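Long-range contacts in urocanate hydratase (Paenibacillus sp. Soil724D2, PDB 7NED), which probably catalyses the hydration of thiourocanate in bacterial ergothioneine breakdown, using bound NAD+ as cofactor: residues F351-L356 against G426-S431; S361-I366 against P397-W402; H442-T447 against A486-S491. All coordinates share one frame; numbering follows the deposited sequence.

Contact 1 of 3, residues F351-L356 against G426-S431; sequences FRWVAL and GPIAFS. With URO ((2E)-3-(1H-imidazol-4-yl)acrylic acid), chain B.
R352 and S431 pair through their main chains, fixing the register in which strand 351-355 meets strand 428-441. The N-to-C directions differ by 159°, which makes the strands antiparallel neighbours. In the R352-S431 pair, S431 N donates to R352 O at 2.9 Å and R352 N answers to S431 O; in the next hydrogen-bonded pair, V354 N reaches A429 O at 2.8 Å and A429 N returns to V354 O. A fifth bond, L356 N to P427 O at 3.2 Å, carries the ladder past the end of the strand.

Apolar contacts divide between the two sheet faces. On one, F351, W353 and F430 form an aromatic cluster. The rings of F351 and F430 are nearly parallel, at 16°, yet slid so far apart that they barely overlap: they meet through F351 CZ and F430 CD2, 3.3 Å apart. With CG anti to its backbone N, the F351 ring is carried over toward the neighbouring strand. W353 CB makes an off-centre CH-pi contact, 4.1 Å from the F430 ring centroid, and helix 407-420 packs on this cluster. On the other face, L356 CD1 meets A429 CB at 4.0 Å.

Charge enters through R352, whose side chain leaves the sheet for urocanate. Its NH1 binds OAB at 2.9 Å in an almost straight bond (171°), and its NH2 binds OAA at 2.6 Å; NH1 also donates to Q128 O. Two separate N-H groups thus grip both carboxylate oxygens, which restrains rotation of that carboxylate and would be expected to offset its negative charge.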
loop_
_atom_site.group_PDB
_atom_site.type_symbol
_atom_site.label_atom_id
_atom_site.label_comp_id
_atom_site.label_asym_id
_atom_site.label_seq_id
_atom_site.Cartn_x
_atom_site.Cartn_y
_atom_site.Cartn_z
ATOM N N PHE A 351 -19.839 6.750 8.535
ATOM C CA PHE A 351 -20.094 5.464 9.167
ATOM C C PHE A 351 -21.475 4.956 8.753
ATOM O O PHE A 351 -22.388 5.743 8.523
ATOM C CB PHE A 351 -19.901 5.655 10.680
ATOM C CG PHE A 351 -20.000 4.408 11.487
ATOM C CD1 PHE A 351 -18.954 3.465 11.346
ATOM C CD2 PHE A 351 -20.717 4.386 12.662
ATOM C CE1 PHE A 351 -18.885 2.329 12.122
ATOM C CE2 PHE A 351 -20.620 3.275 13.506
ATOM C CZ PHE A 351 -19.686 2.237 13.243
ATOM N N ARG A 352 -21.607 3.653 8.565
ATOM C CA ARG A 352 -22.854 3.106 8.031
ATOM C C ARG A 352 -23.062 1.718 8.612
ATOM O O ARG A 352 -22.126 1.082 9.094
ATOM C CB ARG A 352 -22.810 3.062 6.497
ATOM C CG ARG A 352 -21.601 2.208 6.001
ATOM C CD ARG A 352 -21.333 2.329 4.504
ATOM N NE ARG A 352 -21.068 3.704 4.046
ATOM C CZ ARG A 352 -20.794 4.015 2.781
ATOM N NH1 ARG A 352 -20.704 3.053 1.859
ATOM N NH2 ARG A 352 -20.636 5.284 2.419
ATOM N N TRP A 353 -24.294 1.229 8.547
ATOM C CA TRP A 353 -24.568 -0.102 9.056
ATOM C C TRP A 353 -25.689 -0.720 8.243
ATOM O O TRP A 353 -26.471 -0.022 7.612
ATOM C CB TRP A 353 -24.909 -0.072 10.551
ATOM C CG TRP A 353 -25.871 0.998 10.946
ATOM C CD1 TRP A 353 -27.212 0.847 11.160
ATOM C CD2 TRP A 353 -25.568 2.369 11.239
ATOM N NE1 TRP A 353 -27.751 2.030 11.570
ATOM C CE2 TRP A 353 -26.776 2.988 11.602
ATOM C CE3 TRP A 353 -24.387 3.137 11.212
ATOM C CZ2 TRP A 353 -26.861 4.337 11.930
ATOM C CZ3 TRP A 353 -24.467 4.493 11.546
ATOM C CH2 TRP A 353 -25.694 5.077 11.905
ATOM N N VAL A 354 -25.720 -2.045 8.216
ATOM C CA VAL A 354 -26.648 -2.786 7.370
ATOM C C VAL A 354 -27.370 -3.825 8.207
ATOM O O VAL A 354 -26.729 -4.584 8.939
ATOM C CB VAL A 354 -25.910 -3.457 6.205
ATOM C CG1 VAL A 354 -26.863 -4.350 5.367
ATOM C CG2 VAL A 354 -25.271 -2.373 5.320
ATOM N N ALA A 355 -28.699 -3.889 8.066
ATOM C CA ALA A 355 -29.491 -4.893 8.780
ATOM C C ALA A 355 -29.443 -6.187 7.972
ATOM O O ALA A 355 -30.194 -6.362 7.016
ATOM C CB ALA A 355 -30.927 -4.407 8.956
ATOM N N LEU A 356 -28.539 -7.096 8.338
ATOM C CA LEU A 356 -28.371 -8.330 7.576
ATOM C C LEU A 356 -29.615 -9.215 7.605
ATOM O O LEU A 356 -29.788 -10.067 6.715
ATOM C CB LEU A 356 -27.175 -9.092 8.128
ATOM C CG LEU A 356 -25.880 -8.284 7.996
ATOM C CD1 LEU A 356 -24.825 -8.745 9.019
ATOM C CD2 LEU A 356 -25.323 -8.373 6.585
ATOM N N GLY A 426 -31.543 -9.704 13.777
ATOM C CA GLY A 426 -30.376 -10.374 13.267
ATOM C C GLY A 426 -29.173 -9.471 13.380
ATOM O O GLY A 426 -29.277 -8.295 13.751
ATOM N N PRO A 427 -28.005 -9.994 13.023
ATOM C CA PRO A 427 -26.774 -9.215 13.168
ATOM C C PRO A 427 -26.739 -7.981 12.283
ATOM O O PRO A 427 -27.463 -7.852 11.295
ATOM C CB PRO A 427 -25.670 -10.209 12.766
ATOM C CG PRO A 427 -26.291 -11.554 13.046
ATOM C CD PRO A 427 -27.740 -11.382 12.629
ATOM N N ILE A 428 -25.829 -7.081 12.632
ATOM C CA ILE A 428 -25.690 -5.797 11.955
ATOM C C ILE A 428 -24.253 -5.680 11.465
ATOM O O ILE A 428 -23.306 -5.954 12.214
ATOM C CB ILE A 428 -26.042 -4.618 12.883
ATOM C CG1 ILE A 428 -27.471 -4.759 13.436
ATOM C CG2 ILE A 428 -25.776 -3.280 12.184
ATOM C CD1 ILE A 428 -28.579 -4.600 12.362
ATOM N N ALA A 429 -24.083 -5.279 10.222
ATOM C CA ALA A 429 -22.741 -5.043 9.703
ATOM C C ALA A 429 -22.464 -3.554 9.770
ATOM O O ALA A 429 -23.342 -2.747 9.451
ATOM C CB ALA A 429 -22.612 -5.539 8.266
ATOM N N PHE A 430 -21.254 -3.194 10.211
ATOM C CA PHE A 430 -20.802 -1.811 10.273
ATOM C C PHE A 430 -19.685 -1.587 9.262
ATOM O O PHE A 430 -18.789 -2.422 9.110
ATOM C CB PHE A 430 -20.287 -1.456 11.664
ATOM C CG PHE A 430 -21.376 -1.259 12.679
ATOM C CD1 PHE A 430 -21.800 -2.315 13.488
ATOM C CD2 PHE A 430 -22.003 -0.004 12.800
ATOM C CE1 PHE A 430 -22.837 -2.104 14.429
ATOM C CE2 PHE A 430 -22.992 0.200 13.716
ATOM C CZ PHE A 430 -23.430 -0.861 14.521
ATOM N N SER A 431 -19.726 -0.458 8.577
ATOM C CA SER A 431 -18.585 -0.161 7.715
ATOM C C SER A 431 -18.555 1.348 7.508
ATOM O O SER A 431 -19.043 2.113 8.352
ATOM C CB SER A 431 -18.662 -0.968 6.409
ATOM O OG SER A 431 -17.501 -0.753 5.586
HETATM O OAA URO B . -20.426 5.487 -0.185
HETATM C CAI URO B . -19.903 4.602 -0.984
HETATM O OAB URO B . -20.195 3.472 -0.966
HETATM C CAC URO B . -18.862 5.016 -1.940
HETATM C CAD URO B . -18.478 6.265 -1.982
HETATM C CAJ URO B . -17.478 6.481 -2.960
HETATM C CAF URO B . -17.059 7.667 -3.484
HETATM N NAH URO B . -16.206 7.461 -4.536
HETATM C CAE URO B . -16.108 6.155 -4.637
HETATM N NAG URO B . -16.858 5.517 -3.710
#

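Contact 2 of 3, residues S361-I366 against P397-W402; sequences SDIHAI and PARIGW
I363 lies across P397 and R399, and three of its carbons supply nearly all that residues 361-366 give to this contact. Apolar packing comes first: I363 CG1 rests against P397 CB at 3.6 Å, and the terminal CD1 continues along the strand to A398 CA at 3.7 Å. With chi1 at -64°, CG1 stands anti to the carbonyl carbon and CG2 anti to the backbone N, which sends the two branches to different residues. CG2 sits over one face of the R399 guanidinium, 3.6 Å from R399 NH2.

The segments are a helix laid on a sheet edge. The axes of helix residues 361-366 and strand 398-400 approach to 8.6 Å, with N-to-C directions 33° apart and no hydrogen bond between the segments, and strand 398-400 is the outermost strand of the mixed sheet within this chain, antiparallel to strand 351-355. W353 of that neighbouring strand touches both I363 and R399, filling in the layer between helix and sheet.

Polar contacts gather at the end of R399. Its chain is bent at chi2 and chi3, folding the guanidinium back beside the helix, where NH2 forms a salt bridge with D367; NH1 is hydrogen-bonded to Q133. A water joins the two segments more loosely: H364 NE2 lies 2.6 Å from it, in the plane of the imidazole, whereas the bond from R399 NH2 to the same water is weak at 3.4 Å.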
loop_
_atom_site.group_PDB
_atom_site.type_symbol
_atom_site.label_atom_id
_atom_site.label_comp_id
_atom_site.label_asym_id
_atom_site.label_seq_id
_atom_site.Cartn_x
_atom_site.Cartn_y
_atom_site.Cartn_z
ATOM N N SER A 361 -37.247 -2.893 10.317
ATOM C CA SER A 361 -37.479 -2.592 11.727
ATOM C C SER A 361 -36.173 -2.553 12.496
ATOM O O SER A 361 -36.053 -1.823 13.498
ATOM C CB SER A 361 -38.425 -3.619 12.350
ATOM O OG SER A 361 -37.954 -4.945 12.209
ATOM N N ASP A 362 -35.185 -3.326 12.046
ATOM C CA ASP A 362 -33.870 -3.285 12.693
ATOM C C ASP A 362 -33.231 -1.908 12.540
ATOM O O ASP A 362 -32.770 -1.307 13.521
ATOM C CB ASP A 362 -32.956 -4.361 12.109
ATOM C CG ASP A 362 -33.238 -5.748 12.666
ATOM O OD1 ASP A 362 -34.093 -5.876 13.575
ATOM O OD2 ASP A 362 -32.590 -6.720 12.184
ATOM N N ILE A 363 -33.224 -1.371 11.317
ATOM C CA ILE A 363 -32.708 -0.016 11.124
ATOM C C ILE A 363 -33.499 0.962 11.979
ATOM O O ILE A 363 -32.924 1.820 12.654
ATOM C CB ILE A 363 -32.740 0.365 9.624
ATOM C CG1 ILE A 363 -31.790 -0.541 8.836
ATOM C CG2 ILE A 363 -32.378 1.865 9.392
ATOM C CD1 ILE A 363 -30.292 -0.459 9.269
ATOM N N HIS A 364 -34.838 0.826 12.007
ATOM C CA HIS A 364 -35.640 1.806 12.738
ATOM C C HIS A 364 -35.379 1.740 14.239
ATOM O O HIS A 364 -35.373 2.775 14.922
ATOM C CB HIS A 364 -37.125 1.611 12.418
ATOM C CG HIS A 364 -37.498 2.102 11.051
ATOM N ND1 HIS A 364 -38.701 1.800 10.443
ATOM C CD2 HIS A 364 -36.831 2.904 10.183
ATOM C CE1 HIS A 364 -38.754 2.384 9.258
ATOM N NE2 HIS A 364 -37.632 3.059 9.072
ATOM N N ALA A 365 -35.147 0.544 14.773
ATOM C CA ALA A 365 -34.775 0.446 16.183
ATOM C C ALA A 365 -33.440 1.145 16.458
ATOM O O ALA A 365 -33.268 1.783 17.513
ATOM C CB ALA A 365 -34.714 -1.028 16.615
ATOM N N ILE A 366 -32.476 1.029 15.533
ATOM C CA ILE A 366 -31.207 1.715 15.759
ATOM C C ILE A 366 -31.399 3.219 15.622
ATOM O O ILE A 366 -30.786 4.005 16.364
ATOM C CB ILE A 366 -30.124 1.174 14.805
ATOM C CG1 ILE A 366 -29.913 -0.332 15.049
ATOM C CG2 ILE A 366 -28.816 1.956 14.990
ATOM C CD1 ILE A 366 -29.001 -1.021 14.008
ATOM N N PRO A 397 -31.956 -3.157 4.127
ATOM C CA PRO A 397 -32.100 -1.909 4.892
ATOM C C PRO A 397 -30.762 -1.493 5.476
ATOM O O PRO A 397 -30.038 -2.322 6.029
ATOM C CB PRO A 397 -33.106 -2.276 5.989
ATOM C CG PRO A 397 -33.909 -3.438 5.367
ATOM C CD PRO A 397 -32.899 -4.208 4.574
ATOM N N ALA A 398 -30.436 -0.202 5.355
ATOM C CA ALA A 398 -29.145 0.304 5.815
ATOM C C ALA A 398 -29.312 1.761 6.229
ATOM O O ALA A 398 -30.292 2.419 5.864
ATOM C CB ALA A 398 -28.076 0.174 4.720
ATOM N N ARG A 399 -28.303 2.284 6.930
ATOM C CA ARG A 399 -28.334 3.664 7.381
ATOM C C ARG A 399 -26.941 4.260 7.285
ATOM O O ARG A 399 -25.954 3.582 7.602
ATOM C CB ARG A 399 -28.861 3.765 8.826
ATOM C CG ARG A 399 -28.910 5.193 9.408
ATOM C CD ARG A 399 -29.941 6.108 8.684
ATOM N NE ARG A 399 -31.325 5.720 8.939
ATOM C CZ ARG A 399 -32.246 5.490 8.007
ATOM N NH1 ARG A 399 -31.966 5.579 6.700
ATOM N NH2 ARG A 399 -33.447 5.102 8.395
ATOM N N ILE A 400 -26.878 5.516 6.806
ATOM C CA ILE A 400 -25.671 6.338 6.855
ATOM C C ILE A 400 -25.781 7.263 8.057
ATOM O O ILE A 400 -26.862 7.818 8.343
ATOM C CB ILE A 400 -25.467 7.140 5.557
ATOM C CG1 ILE A 400 -24.124 7.897 5.586
ATOM C CG2 ILE A 400 -26.594 8.093 5.344
ATOM C CD1 ILE A 400 -22.872 6.885 5.482
ATOM N N GLY A 401 -24.672 7.431 8.788
ATOM C CA GLY A 401 -24.748 8.343 9.916
ATOM C C GLY A 401 -23.357 8.767 10.328
ATOM O O GLY A 401 -22.578 7.947 10.818
ATOM N N TRP A 402 -23.008 10.026 10.082
ATOM C CA TRP A 402 -21.641 10.478 10.316
ATOM C C TRP A 402 -21.411 10.623 11.807
ATOM O O TRP A 402 -22.110 11.383 12.490
ATOM C CB TRP A 402 -21.376 11.804 9.604
ATOM C CG TRP A 402 -21.159 11.639 8.149
ATOM C CD1 TRP A 402 -21.926 10.915 7.284
ATOM C CD2 TRP A 402 -20.103 12.222 7.371
ATOM N NE1 TRP A 402 -21.409 11.009 6.009
ATOM C CE2 TRP A 402 -20.281 11.793 6.042
ATOM C CE3 TRP A 402 -19.020 13.057 7.675
ATOM C CZ2 TRP A 402 -19.396 12.165 4.991
ATOM C CZ3 TRP A 402 -18.132 13.411 6.643
ATOM C CH2 TRP A 402 -18.336 12.972 5.317
HETATM O O HOH W 1 -36.586 4.650 7.269
#

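Contact 3 of 3, residues H442-T447 against A486-S491; sequences HPNIMT and AGYMTS. With NAD (nicotinamide-adenine-dinucleotide), chain C.
H442 meets Y488 and M489 through its imidazole, which is packed on both faces. I445 CG1 lies over the ring centre, 3.5 Å above its plane. Against the opposite face come Y488 O, offset toward the rim, and Y488 CB, which makes a CH-pi contact 3.9 Å from the H442 ring centroid. M489 closes the edge, its SD 3.6 Å from H442 CD2. Having CG anti to the backbone N (chi1 -169°) also brings H442 ND1 within 3.1 Å of N444 N, a hydrogen bond that helps hold the ring's rotation. An alanine here would remove the plate between I445 and Y488, and is likely to open a gap beside M489 and to leave N444 N without its ND1 acceptor.

No conventional hydrogen bond crosses between the segments. The buried Y488 O has no such partner in the model and is approached instead by H442 CA, at 3.4 Å in a CA-H...O contact.

Packing is looser toward the partly exposed N444, which buries 24 Å² against the other segment where H442 buries 74 Å². There the two segments share their surroundings with the second subunit, whose W102 packs on P443 and N444 and whose R101 packs on Y488.

The 442-445 backbone is a type I beta turn, closed by I445 N to H442 O at 2.9 Å. At its last residue, I445 CG2 approaches NAD O7N to 3.6 Å, placing the turn in the wall of the nicotinamide carboxamide pocket.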
loop_
_atom_site.group_PDB
_atom_site.type_symbol
_atom_site.label_atom_id
_atom_site.label_comp_id
_atom_site.label_asym_id
_atom_site.label_seq_id
_atom_site.Cartn_x
_atom_site.Cartn_y
_atom_site.Cartn_z
ATOM N N HIS A 442 -5.456 11.217 -1.516
ATOM C CA HIS A 442 -5.770 11.681 -2.828
ATOM C C HIS A 442 -5.586 13.184 -2.882
ATOM O O HIS A 442 -6.426 13.872 -2.453
ATOM C CB HIS A 442 -7.194 11.354 -3.162
ATOM C CG HIS A 442 -7.543 11.555 -4.594
ATOM N ND1 HIS A 442 -7.006 12.540 -5.361
ATOM C CD2 HIS A 442 -8.402 10.901 -5.390
ATOM C CE1 HIS A 442 -7.531 12.500 -6.556
ATOM N NE2 HIS A 442 -8.372 11.504 -6.604
ATOM N N PRO A 443 -4.460 13.616 -3.432
ATOM C CA PRO A 443 -4.039 15.004 -3.539
ATOM C C PRO A 443 -5.051 15.917 -4.225
ATOM O O PRO A 443 -4.941 17.077 -4.051
ATOM C CB PRO A 443 -2.719 14.922 -4.304
ATOM C CG PRO A 443 -2.269 13.546 -4.149
ATOM C CD PRO A 443 -3.511 12.739 -4.112
ATOM N N ASN A 444 -5.988 15.392 -4.978
ATOM C CA ASN A 444 -6.998 16.283 -5.552
ATOM C C ASN A 444 -8.391 15.950 -5.045
ATOM O O ASN A 444 -9.385 16.427 -5.612
ATOM C CB ASN A 444 -6.951 16.250 -7.085
ATOM C CG ASN A 444 -5.622 16.718 -7.623
ATOM O OD1 ASN A 444 -4.953 17.542 -7.008
ATOM N ND2 ASN A 444 -5.223 16.187 -8.757
ATOM N N ILE A 445 -8.494 15.162 -3.976
ATOM C CA ILE A 445 -9.774 14.988 -3.310
ATOM C C ILE A 445 -9.489 15.070 -1.818
ATOM O O ILE A 445 -9.275 16.161 -1.277
ATOM C CB ILE A 445 -10.479 13.669 -3.722
ATOM C CG1 ILE A 445 -10.744 13.648 -5.219
ATOM C CG2 ILE A 445 -11.821 13.489 -2.993
ATOM C CD1 ILE A 445 -11.562 12.457 -5.696
ATOM N N MET A 446 -9.399 13.922 -1.156
ATOM C CA MET A 446 -9.343 13.916 0.305
ATOM C C MET A 446 -8.247 14.810 0.856
ATOM O O MET A 446 -8.470 15.558 1.821
ATOM C CB MET A 446 -9.133 12.491 0.834
ATOM C CG MET A 446 -9.127 12.457 2.347
ATOM S SD MET A 446 -10.838 12.559 2.971
ATOM C CE MET A 446 -10.647 12.229 4.717
ATOM N N THR A 447 -7.022 14.704 0.305
ATOM C CA THR A 447 -5.861 15.347 0.916
ATOM C C THR A 447 -5.288 16.490 0.055
ATOM O O THR A 447 -4.070 16.747 0.042
ATOM C CB THR A 447 -4.807 14.282 1.242
ATOM O OG1 THR A 447 -4.482 13.524 0.069
ATOM C CG2 THR A 447 -5.370 13.316 2.294
ATOM N N ALA A 486 -6.161 6.181 -11.713
ATOM C CA ALA A 486 -4.871 5.502 -11.571
ATOM C C ALA A 486 -3.772 6.509 -11.231
ATOM O O ALA A 486 -3.598 7.529 -11.913
ATOM C CB ALA A 486 -4.518 4.735 -12.853
ATOM N N GLY A 487 -3.009 6.203 -10.178
ATOM C CA GLY A 487 -1.948 7.075 -9.739
ATOM C C GLY A 487 -2.383 8.201 -8.825
ATOM O O GLY A 487 -1.521 8.937 -8.326
ATOM N N TYR A 488 -3.689 8.359 -8.573
ATOM C CA TYR A 488 -4.160 9.475 -7.763
ATOM C C TYR A 488 -4.438 9.098 -6.317
ATOM O O TYR A 488 -4.355 9.962 -5.436
ATOM C CB TYR A 488 -5.440 10.088 -8.365
ATOM C CG TYR A 488 -5.185 11.042 -9.504
ATOM C CD1 TYR A 488 -5.218 10.598 -10.824
ATOM C CD2 TYR A 488 -4.895 12.380 -9.265
ATOM C CE1 TYR A 488 -4.981 11.463 -11.877
ATOM C CE2 TYR A 488 -4.676 13.263 -10.324
ATOM C CZ TYR A 488 -4.717 12.788 -11.623
ATOM O OH TYR A 488 -4.511 13.632 -12.685
ATOM N N MET A 489 -4.771 7.852 -6.027
ATOM C CA MET A 489 -5.265 7.624 -4.679
ATOM C C MET A 489 -5.021 6.212 -4.212
ATOM O O MET A 489 -4.959 5.253 -5.003
ATOM C CB MET A 489 -6.770 7.884 -4.473
ATOM C CG MET A 489 -7.718 7.014 -5.207
ATOM S SD MET A 489 -9.459 7.510 -4.805
ATOM C CE MET A 489 -10.249 6.349 -5.883
ATOM N N THR A 490 -4.968 6.105 -2.897
ATOM C CA THR A 490 -4.879 4.843 -2.186
ATOM C C THR A 490 -5.774 5.010 -0.987
ATOM O O THR A 490 -5.751 6.071 -0.347
ATOM C CB THR A 490 -3.427 4.550 -1.775
ATOM O OG1 THR A 490 -2.680 4.273 -2.954
ATOM C CG2 THR A 490 -3.323 3.333 -0.830
ATOM N N SER A 491 -6.554 3.982 -0.688
ATOM C CA SER A 491 -7.500 4.077 0.422
ATOM C C SER A 491 -7.576 2.736 1.152
ATOM O O SER A 491 -7.082 1.726 0.668
ATOM C CB SER A 491 -8.880 4.513 -0.062
ATOM O OG SER A 491 -9.430 3.522 -0.938
HETATM P PA NAD C . -22.090 6.318 -12.125
HETATM O O1A NAD C . -21.193 6.077 -13.337
HETATM O O2A NAD C . -23.050 5.355 -11.554
HETATM O O5B NAD C . -23.124 7.531 -12.699
HETATM C C5B NAD C . -22.504 8.505 -13.437
HETATM C C4B NAD C . -23.717 9.306 -14.103
HETATM O O4B NAD C . -23.286 10.340 -14.942
HETATM C C3B NAD C . -24.416 8.226 -14.990
HETATM O O3B NAD C . -25.759 8.213 -14.735
HETATM C C2B NAD C . -24.124 8.739 -16.434
HETATM O O2B NAD C . -25.188 8.565 -17.298
HETATM C C1B NAD C . -24.062 10.237 -16.152
HETATM N N9A NAD C . -23.287 11.008 -17.126
HETATM C C8A NAD C . -22.107 10.677 -17.782
HETATM N N7A NAD C . -21.687 11.613 -18.596
HETATM C C5A NAD C . -22.618 12.635 -18.459
HETATM C C6A NAD C . -22.742 13.904 -19.067
HETATM N N6A NAD C . -21.829 14.353 -19.958
HETATM N N1A NAD C . -23.785 14.716 -18.736
HETATM C C2A NAD C . -24.683 14.199 -17.860
HETATM N N3A NAD C . -24.697 13.025 -17.210
HETATM C C4A NAD C . -23.638 12.257 -17.543
HETATM O O3 NAD C . -21.058 7.049 -11.199
HETATM P PN NAD C . -21.397 7.286 -9.659
HETATM O O1N NAD C . -21.272 6.170 -8.663
HETATM O O2N NAD C . -22.557 8.258 -9.597
HETATM O O5D NAD C . -20.112 8.301 -9.123
HETATM C C5D NAD C . -19.978 9.507 -9.895
HETATM C C4D NAD C . -18.737 10.228 -9.445
HETATM O O4D NAD C . -18.689 10.337 -8.035
HETATM C C3D NAD C . -17.556 9.191 -9.824
HETATM O O3D NAD C . -16.437 9.869 -10.382
HETATM C C2D NAD C . -17.143 8.574 -8.438
HETATM O O2D NAD C . -15.810 8.304 -8.279
HETATM C C1D NAD C . -17.370 9.949 -7.733
HETATM N N1N NAD C . -17.181 10.012 -6.277
HETATM C C2N NAD C . -15.845 9.894 -5.947
HETATM C C3N NAD C . -15.423 9.995 -4.631
HETATM C C7N NAD C . -13.925 9.785 -4.371
HETATM O O7N NAD C . -13.319 10.257 -3.409
HETATM N N7N NAD C . -13.243 8.953 -5.243
HETATM C C4N NAD C . -16.411 10.247 -3.670
HETATM C C5N NAD C . -17.746 10.377 -4.052
HETATM C C6N NAD C . -18.135 10.275 -5.399
#

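In the fold
All three contacts reach one mixed sheet. Contacts 1 and 2 adjoin, their centres 8 Å apart: strand 351-355 lies between strands 428-441 and 398-400, with F351 O 2.9 Å from G401 N and A355 N 2.9 Å from P397 O, both probable hydrogen bonds. Contact 2 is nested within the loop that contact 1 closes. Contact 3 follows later in the chain, on the other side of its centre, about 27 Å from contact 1 and 30 Å from contact 2, centre to centre. The ligands bridge this separation: R352 of contact 1 binds urocanate, its side chain about 9 Å from NAD, while contact 3 borders NAD and brings the M489 side chain about 6 Å from urocanate.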